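PDB 3OBE: sugar phosphate isomerase/epimerase, which probably acts as an isomerase built on a xylose isomerase-like TIM barrel. Local coordinates for residues A[197-200]-A[201-204]; A[218-221]-A[222-226]; A[229-232]-A[233-237]. All blocks are in the same frame, centred on the assembly; numbering follows the deposited sequence. Where two conformers were deposited one is given.

Contact 1 (A[197-200]-A[201-204])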
loop_
_atom_site.group_PDB
_atom_site.type_symbol
_atom_site.label_atom_id
_atom_site.label_comp_id
_atom_site.label_asym_id
_atom_site.label_seq_id
_atom_site.Cartn_x
_atom_site.Cartn_y
_atom_site.Cartn_z
ATOM N N GLY A 197 -25.389 -11.265 -0.234
ATOM C CA GLY A 197 -24.274 -10.928 -1.092
ATOM C C GLY A 197 -22.953 -11.206 -0.403
ATOM O O GLY A 197 -22.886 -11.681 0.739
ATOM N N THR A 198 -21.892 -10.904 -1.126
ATOM C CA THR A 198 -20.550 -11.239 -0.695
ATOM C C THR A 198 -19.707 -9.999 -0.672
ATOM O O THR A 198 -19.736 -9.217 -1.614
ATOM C CB THR A 198 -19.911 -12.258 -1.678
ATOM O OG1 THR A 198 -20.827 -13.341 -1.926
ATOM C CG2 THR A 198 -18.618 -12.836 -1.138
ATOM N N TYR A 199 -18.861 -9.854 0.348
ATOM C CA TYR A 199 -17.952 -8.733 0.381
ATOM C C TYR A 199 -17.104 -8.686 -0.875
ATOM O O TYR A 199 -16.579 -9.710 -1.336
ATOM C CB TYR A 199 -17.016 -8.822 1.568
ATOM C CG TYR A 199 -17.657 -8.667 2.901
ATOM C CD1 TYR A 199 -18.271 -7.468 3.265
ATOM C CD2 TYR A 199 -17.544 -9.691 3.846
ATOM C CE1 TYR A 199 -18.818 -7.325 4.515
ATOM C CE2 TYR A 199 -18.053 -9.531 5.114
ATOM C CZ TYR A 199 -18.683 -8.360 5.424
ATOM O OH TYR A 199 -19.239 -8.227 6.667
ATOM N N ILE A 200 -16.944 -7.493 -1.422
ATOM C CA ILE A 200 -16.054 -7.314 -2.564
ATOM C C ILE A 200 -14.635 -7.838 -2.286
ATOM O O ILE A 200 -14.026 -8.539 -3.111
ATOM C CB ILE A 200 -16.067 -5.862 -3.072
ATOM C CG1 ILE A 200 -17.458 -5.521 -3.663
ATOM C CG2 ILE A 200 -14.977 -5.669 -4.165
ATOM C CD1 ILE A 200 -17.663 -3.995 -3.894
ATOM N N GLU A 201 -14.071 -7.473 -1.144
ATOM C CA GLU A 201 -12.736 -7.922 -0.779
ATOM C C GLU A 201 -12.649 -9.455 -0.829
ATOM O O GLU A 201 -11.665 -10.017 -1.318
ATOM C CB GLU A 201 -12.348 -7.399 0.617
ATOM C CG GLU A 201 -10.901 -7.615 1.012
ATOM C CD GLU A 201 -9.862 -6.704 0.396
ATOM O OE1 GLU A 201 -10.205 -5.846 -0.454
ATOM O OE2 GLU A 201 -8.652 -6.866 0.779
ATOM N N GLU A 202 -13.668 -10.129 -0.278
ATOM C CA GLU A 202 -13.729 -11.578 -0.292
ATOM C C GLU A 202 -13.726 -12.148 -1.692
ATOM O O GLU A 202 -13.059 -13.142 -1.980
ATOM C CB GLU A 202 -14.937 -12.088 0.542
ATOM C CG GLU A 202 -15.155 -13.561 0.488
ATOM C CD GLU A 202 -16.230 -14.048 1.436
ATOM O OE1 GLU A 202 -16.637 -13.295 2.306
ATOM O OE2 GLU A 202 -16.673 -15.180 1.281
ATOM N N LEU A 203 -14.502 -11.547 -2.593
ATOM C CA LEU A 203 -14.520 -11.966 -3.953
ATOM C C LEU A 203 -13.135 -11.820 -4.619
ATOM O O LEU A 203 -12.723 -12.704 -5.374
ATOM C CB LEU A 203 -15.586 -11.212 -4.745
ATOM C CG LEU A 203 -17.010 -11.555 -4.355
ATOM C CD1 LEU A 203 -17.941 -10.443 -4.950
ATOM C CD2 LEU A 203 -17.364 -12.994 -4.822
ATOM N N PHE A 204 -12.440 -10.724 -4.353
ATOM C CA PHE A 204 -11.108 -10.534 -4.908
ATOM C C PHE A 204 -10.148 -11.586 -4.359
ATOM O O PHE A 204 -9.386 -12.198 -5.119
ATOM C CB PHE A 204 -10.518 -9.157 -4.601
ATOM C CG PHE A 204 -11.131 -8.002 -5.313
ATOM C CD1 PHE A 204 -11.966 -8.121 -6.410
ATOM C CD2 PHE A 204 -10.865 -6.744 -4.851
ATOM C CE1 PHE A 204 -12.481 -6.985 -7.043
ATOM C CE2 PHE A 204 -11.355 -5.639 -5.468
ATOM C CZ PHE A 204 -12.182 -5.737 -6.554
HETATM O O HOH W 1 -19.069 -12.132 2.252
#
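Y199 and I200 hand their carbonyl oxygens to L203 and F204, the two i to i+4 bonds that start helix 200-207. L203 N lies 3.0 Å from Y199 O and F204 N 3.0 Å from I200 O. Y199 is the N-cap residue, and its side chain, a phenol ring turned away from the helix, does not do the capping. Y199 N donates to a water at 3.0 Å, which in turn donates to E202 OE1 at 2.7 Å. E202 stands three residues past the N-cap, so this resembles one half of a capping box with a water in the middle. The carboxylate gets there because CG is anti to the backbone N (chi1 175°) and the chain stays extended, which brings it back toward the N-cap, alongside T198. On the way it crosses T198 at about a right angle, with T198 CG2 3.7 Å from E202 CD. The same methyl packs against L203, 3.8 Å from L203 CG, so one threonine branch serves both a charged and an apolar neighbour. One residue on, I200 and F204 point the same way: I200 CG2 lies over one face of the F204 ring, 4.0 Å from its centroid, a CH-pi contact displaced toward the rim. In the TIM barrel this turn joins the short strand 198-199, paired antiparallel with strand 177-178, to helix 200-207. R177 makes a cation-pi contact with Y199, F204 meets F152 and Y168 edge-to-face, and helix 142-160 packs on T198, L203 and F204 while F215 of strand 213-218 also touches F204.

Contact 2 (A[218-221]-A[222-226])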
loop_
_atom_site.group_PDB
_atom_site.type_symbol
_atom_site.label_atom_id
_atom_site.label_comp_id
_atom_site.label_asym_id
_atom_site.label_seq_id
_atom_site.Cartn_x
_atom_site.Cartn_y
_atom_site.Cartn_z
ATOM N N ASP A 218 -5.458 -2.382 4.284
ATOM C CA ASP A 218 -5.622 -1.089 5.000
ATOM C C ASP A 218 -6.428 -1.309 6.263
ATOM O O ASP A 218 -7.635 -1.498 6.216
ATOM C CB ASP A 218 -6.225 0.020 4.177
ATOM C CG ASP A 218 -5.852 1.367 4.772
ATOM O OD1 ASP A 218 -6.315 1.592 5.931
ATOM O OD2 ASP A 218 -5.065 2.130 4.142
ATOM N N VAL A 219 -5.726 -1.377 7.399
ATOM C CA VAL A 219 -6.393 -1.737 8.631
ATOM C C VAL A 219 -7.386 -0.650 9.043
ATOM O O VAL A 219 -8.450 -0.939 9.618
ATOM C CB VAL A 219 -5.394 -2.088 9.744
ATOM C CG1 VAL A 219 -4.630 -3.332 9.341
ATOM C CG2 VAL A 219 -4.456 -0.891 10.080
ATOM N N TYR A 220 -7.059 0.608 8.758
ATOM C CA TYR A 220 -7.942 1.726 9.134
ATOM C C TYR A 220 -9.200 1.733 8.289
ATOM O O TYR A 220 -10.285 1.837 8.818
ATOM C CB TYR A 220 -7.240 3.054 8.950
ATOM C CG TYR A 220 -8.083 4.253 9.222
ATOM C CD1 TYR A 220 -8.316 4.710 10.550
ATOM C CD2 TYR A 220 -8.647 4.985 8.175
ATOM C CE1 TYR A 220 -9.072 5.889 10.770
ATOM C CE2 TYR A 220 -9.395 6.117 8.423
ATOM C CZ TYR A 220 -9.594 6.560 9.700
ATOM O OH TYR A 220 -10.332 7.682 9.930
ATOM N N TRP A 221 -9.059 1.632 6.972
ATOM C CA TRP A 221 -10.259 1.720 6.136
ATOM C C TRP A 221 -11.112 0.447 6.316
ATOM O O TRP A 221 -12.332 0.500 6.125
ATOM C CB TRP A 221 -9.892 1.949 4.668
ATOM C CG TRP A 221 -9.295 3.323 4.412
ATOM C CD1 TRP A 221 -8.045 3.584 3.913
ATOM C CD2 TRP A 221 -9.894 4.610 4.647
ATOM N NE1 TRP A 221 -7.848 4.927 3.796
ATOM C CE2 TRP A 221 -8.956 5.591 4.241
ATOM C CE3 TRP A 221 -11.137 5.034 5.130
ATOM C CZ2 TRP A 221 -9.213 6.959 4.351
ATOM C CZ3 TRP A 221 -11.375 6.388 5.230
ATOM C CH2 TRP A 221 -10.417 7.335 4.850
ATOM N N ALA A 222 -10.511 -0.647 6.769
ATOM C CA ALA A 222 -11.286 -1.829 7.157
ATOM C C ALA A 222 -12.152 -1.519 8.398
ATOM O O ALA A 222 -13.376 -1.724 8.380
ATOM C CB ALA A 222 -10.362 -3.011 7.435
ATOM N N VAL A 223 -11.542 -0.933 9.438
ATOM C CA VAL A 223 -12.345 -0.480 10.616
ATOM C C VAL A 223 -13.446 0.530 10.237
ATOM O O VAL A 223 -14.589 0.422 10.728
ATOM C CB VAL A 223 -11.447 0.055 11.742
ATOM C CG1 VAL A 223 -12.319 0.654 12.868
ATOM C CG2 VAL A 223 -10.510 -1.099 12.269
HETATM N N MSE A 224 -13.162 1.450 9.306
HETATM C CA MSE A 224 -14.124 2.418 8.852
HETATM C C MSE A 224 -15.205 1.783 7.986
HETATM O O MSE A 224 -16.278 2.367 7.830
HETATM C CB MSE A 224 -13.455 3.561 8.090
HETATM C CG MSE A 224 -12.515 4.342 8.953
HETATM SE SE MSE A 224 -13.453 5.551 10.115
HETATM C CE MSE A 224 -13.954 6.854 8.829
ATOM N N GLY A 225 -14.944 0.568 7.490
ATOM C CA GLY A 225 -15.955 -0.262 6.840
ATOM C C GLY A 225 -16.606 -1.266 7.774
ATOM O O GLY A 225 -17.215 -2.230 7.299
ATOM N N GLN A 226 -16.445 -1.041 9.080
ATOM C CA GLN A 226 -17.056 -1.839 10.147
ATOM C C GLN A 226 -16.480 -3.252 10.289
ATOM O O GLN A 226 -17.140 -4.143 10.823
ATOM C CB GLN A 226 -18.573 -1.896 10.004
ATOM C CG GLN A 226 -19.262 -0.530 9.903
ATOM C CD GLN A 226 -20.780 -0.629 9.897
ATOM O OE1 GLN A 226 -21.366 -1.438 9.155
ATOM N NE2 GLN A 226 -21.433 0.219 10.687
#
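Y220 and the selenomethionine M224, one helical turn apart, form a Met-aromatic contact in the short helix that leaves strand 213-218 of the TIM barrel. The two side chains run side by side. M224 CG does most of the touching: it sits over one face of the phenol ring, 3.6 Å from Y220 CE2 and shifted toward the rim, while the selenium approaches obliquely, 4.7 Å from the ring centroid. Bends at chi2 and chi3 of M224 fold its chain along the ring, so that SE reaches 3.8 Å from Y220 OH. M224 CB also meets W221 CE3 at 4.0 Å, and Y220 CD2 in turn lies 3.7 Å above the plane of the W221 ring, with the edge of the Y220 ring directed at the W221 face. M224 N also donates to Y220 O, the i to i+4 bond of the same turn. R248 NH1 bonds the Y220 hydroxyl, and K246 makes a cation-pi contact with its ring. With an alanine in place of Y220, M224 would probably lose the face it lies against and R248 NH1 its hydroxyl partner. At the start of the helix D218, the N-cap, accepts W221 N with OD1 at 2.9 Å, met from above the carboxylate plane. D218 OD2 takes a bond from H169 NE2, which ties the cap to the neighbouring strand 165-169. The helix ends in a Schellman motif, with Q226 at positive phi (70°) as the C-prime residue. Q227 N reaches back to A222 O, and the inner bond of the motif brings Q226 N to 2.9 Å from V223 O.

Contact 3 (A[229-232]-A[233-237])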
loop_
_atom_site.group_PDB
_atom_site.type_symbol
_atom_site.label_atom_id
_atom_site.label_comp_id
_atom_site.label_asym_id
_atom_site.label_seq_id
_atom_site.Cartn_x
_atom_site.Cartn_y
_atom_site.Cartn_z
ATOM N N PRO A 229 -9.948 -5.873 11.232
ATOM C CA PRO A 229 -8.864 -6.287 10.345
ATOM C C PRO A 229 -8.137 -7.556 10.804
ATOM O O PRO A 229 -7.645 -8.335 9.956
ATOM C CB PRO A 229 -7.933 -5.071 10.331
ATOM C CG PRO A 229 -8.315 -4.263 11.501
ATOM C CD PRO A 229 -9.718 -4.530 11.795
ATOM N N VAL A 230 -8.137 -7.819 12.101
ATOM C CA VAL A 230 -7.501 -9.026 12.622
ATOM C C VAL A 230 -8.242 -10.269 12.117
ATOM O O VAL A 230 -7.625 -11.284 11.790
ATOM C CB VAL A 230 -7.356 -8.985 14.143
ATOM C CG1 VAL A 230 -6.939 -10.340 14.668
ATOM C CG2 VAL A 230 -6.339 -7.882 14.504
ATOM N N GLU A 231 -9.566 -10.156 12.008
ATOM C CA GLU A 231 -10.393 -11.249 11.512
ATOM C C GLU A 231 -10.064 -11.550 10.044
ATOM O O GLU A 231 -9.970 -12.722 9.653
ATOM C CB GLU A 231 -11.879 -10.945 11.676
ATOM C CG GLU A 231 -12.732 -12.161 11.471
ATOM C CD GLU A 231 -14.229 -11.888 11.689
ATOM O OE1 GLU A 231 -14.596 -10.727 11.991
ATOM O OE2 GLU A 231 -15.032 -12.833 11.520
ATOM N N TRP A 232 -9.932 -10.504 9.240
ATOM C CA TRP A 232 -9.536 -10.676 7.842
ATOM C C TRP A 232 -8.156 -11.346 7.711
ATOM O O TRP A 232 -7.998 -12.273 6.921
ATOM C CB TRP A 232 -9.632 -9.373 7.073
ATOM C CG TRP A 232 -11.032 -9.024 6.814
ATOM C CD1 TRP A 232 -11.894 -8.393 7.664
ATOM C CD2 TRP A 232 -11.787 -9.328 5.631
ATOM N NE1 TRP A 232 -13.125 -8.262 7.085
ATOM C CE2 TRP A 232 -13.091 -8.838 5.836
ATOM C CE3 TRP A 232 -11.493 -9.998 4.421
ATOM C CZ2 TRP A 232 -14.095 -8.960 4.865
ATOM C CZ3 TRP A 232 -12.507 -10.144 3.465
ATOM C CH2 TRP A 232 -13.765 -9.615 3.686
HETATM N N MSE A 233 -7.195 -10.875 8.504
HETATM C CA MSE A 233 -5.842 -11.437 8.533
HETATM C C MSE A 233 -5.854 -12.911 8.934
HETATM O O MSE A 233 -5.186 -13.749 8.313
HETATM C CB MSE A 233 -4.950 -10.580 9.456
HETATM C CG MSE A 233 -4.748 -9.137 8.951
HETATM SE SE MSE A 233 -4.146 -7.902 10.353
HETATM C CE MSE A 233 -2.288 -8.445 10.600
ATOM N N GLU A 234 -6.662 -13.256 9.939
ATOM C CA GLU A 234 -6.800 -14.622 10.386
ATOM C C GLU A 234 -7.446 -15.520 9.327
ATOM O O GLU A 234 -7.105 -16.696 9.216
ATOM C CB GLU A 234 -7.630 -14.657 11.684
ATOM C CG GLU A 234 -7.808 -15.983 12.249
ATOM C CD GLU A 234 -6.452 -16.666 12.676
ATOM O OE1 GLU A 234 -5.372 -15.999 12.911
ATOM O OE2 GLU A 234 -6.509 -17.893 12.758
ATOM N N ASN A 235 -8.353 -14.972 8.522
ATOM C CA ASN A 235 -9.041 -15.810 7.558
ATOM C C ASN A 235 -8.283 -15.997 6.246
ATOM O O ASN A 235 -8.551 -16.950 5.523
ATOM C CB ASN A 235 -10.427 -15.261 7.289
ATOM C CG ASN A 235 -11.369 -15.502 8.449
ATOM O OD1 ASN A 235 -11.081 -16.305 9.356
ATOM N ND2 ASN A 235 -12.517 -14.833 8.415
ATOM N N TYR A 236 -7.359 -15.093 5.949
ATOM C CA TYR A 236 -6.597 -15.110 4.682
ATOM C C TYR A 236 -5.128 -14.841 4.972
ATOM O O TYR A 236 -4.520 -13.898 4.465
ATOM C CB TYR A 236 -7.156 -14.077 3.688
ATOM C CG TYR A 236 -8.613 -14.242 3.413
ATOM C CD1 TYR A 236 -9.037 -15.074 2.424
ATOM C CD2 TYR A 236 -9.566 -13.571 4.175
ATOM C CE1 TYR A 236 -10.381 -15.233 2.179
ATOM C CE2 TYR A 236 -10.950 -13.721 3.924
ATOM C CZ TYR A 236 -11.331 -14.569 2.936
ATOM O OH TYR A 236 -12.714 -14.738 2.651
ATOM N N PRO A 237 -4.503 -15.744 5.777
ATOM C CA PRO A 237 -3.221 -15.390 6.375
ATOM C C PRO A 237 -2.074 -15.278 5.375
ATOM O O PRO A 237 -1.138 -14.515 5.609
ATOM C CB PRO A 237 -2.976 -16.535 7.338
ATOM C CG PRO A 237 -3.804 -17.644 6.919
ATOM C CD PRO A 237 -5.037 -16.979 6.301
HETATM O O HOH W 2 -14.226 -15.182 11.025
#
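W232 and Y236 make the packed side of this helical turn, pointing the same way from positions i and i+4. Y236 CE2 lies 3.8 Å from W232 CE3, and the planes are only 21° apart, yet the rings are slid so far that the centroids stand 5.9 Å apart and overlap is slight. Y236 CG is set anti to its own carbonyl carbon (chi1 -55°), which swings the ring back alongside the indole even though the backbone has already left helical angles. F175 meets the indole edge-to-face, and Q227 OE1 bonds W232 NE1. This is helix 229-235 of the TIM barrel, which follows helix 219-224 in the chain and precedes strand 240-245, and it frays as it ends. M233 N still binds P229 O at 3.0 Å, and E234 N likewise binds V230 O, whereas N235 N divides itself between E231 O and, weakly, W232 O. Y236 N makes another weak bond to W232 O, at 3.1 Å. The adjacent, solvent-side flank is looser. E231 and N235 lie side by side, pointing the same way, with their carboxylate and amide planes 69° apart and E231 CG no closer than 4.1 Å to N235 ND2. A water joins their ends, donating to E231 OE2 and accepting from N235 ND2, although N235 was deposited in two conformers and that half of the bridge is doubtful. The carboxylate of E234 turns away, its OE1 forming a salt bridge with K265 NZ of helix 259-269.

All three contacts lie on one side of the chain's centre, following one another along the sequence. In space contact 3 touches both of the others: it meets contact 1, where E202 CG packs 3.5 Å from Y236 OH and Y199 CD2 lies 3.7 Å from W232 CZ2, and contact 2, where V223 CG2 meets P229 CD at 3.6 Å. Contacts 1 and 2 do not touch; their nearest atoms are about 6 Å apart and their centres about 15 Å. Contact 2 begins where strand 213-218 ends, and the W221 side chain is about 5 Å from a bound phosphate ion, probably from the crystallisation liquor, which may mark a pocket.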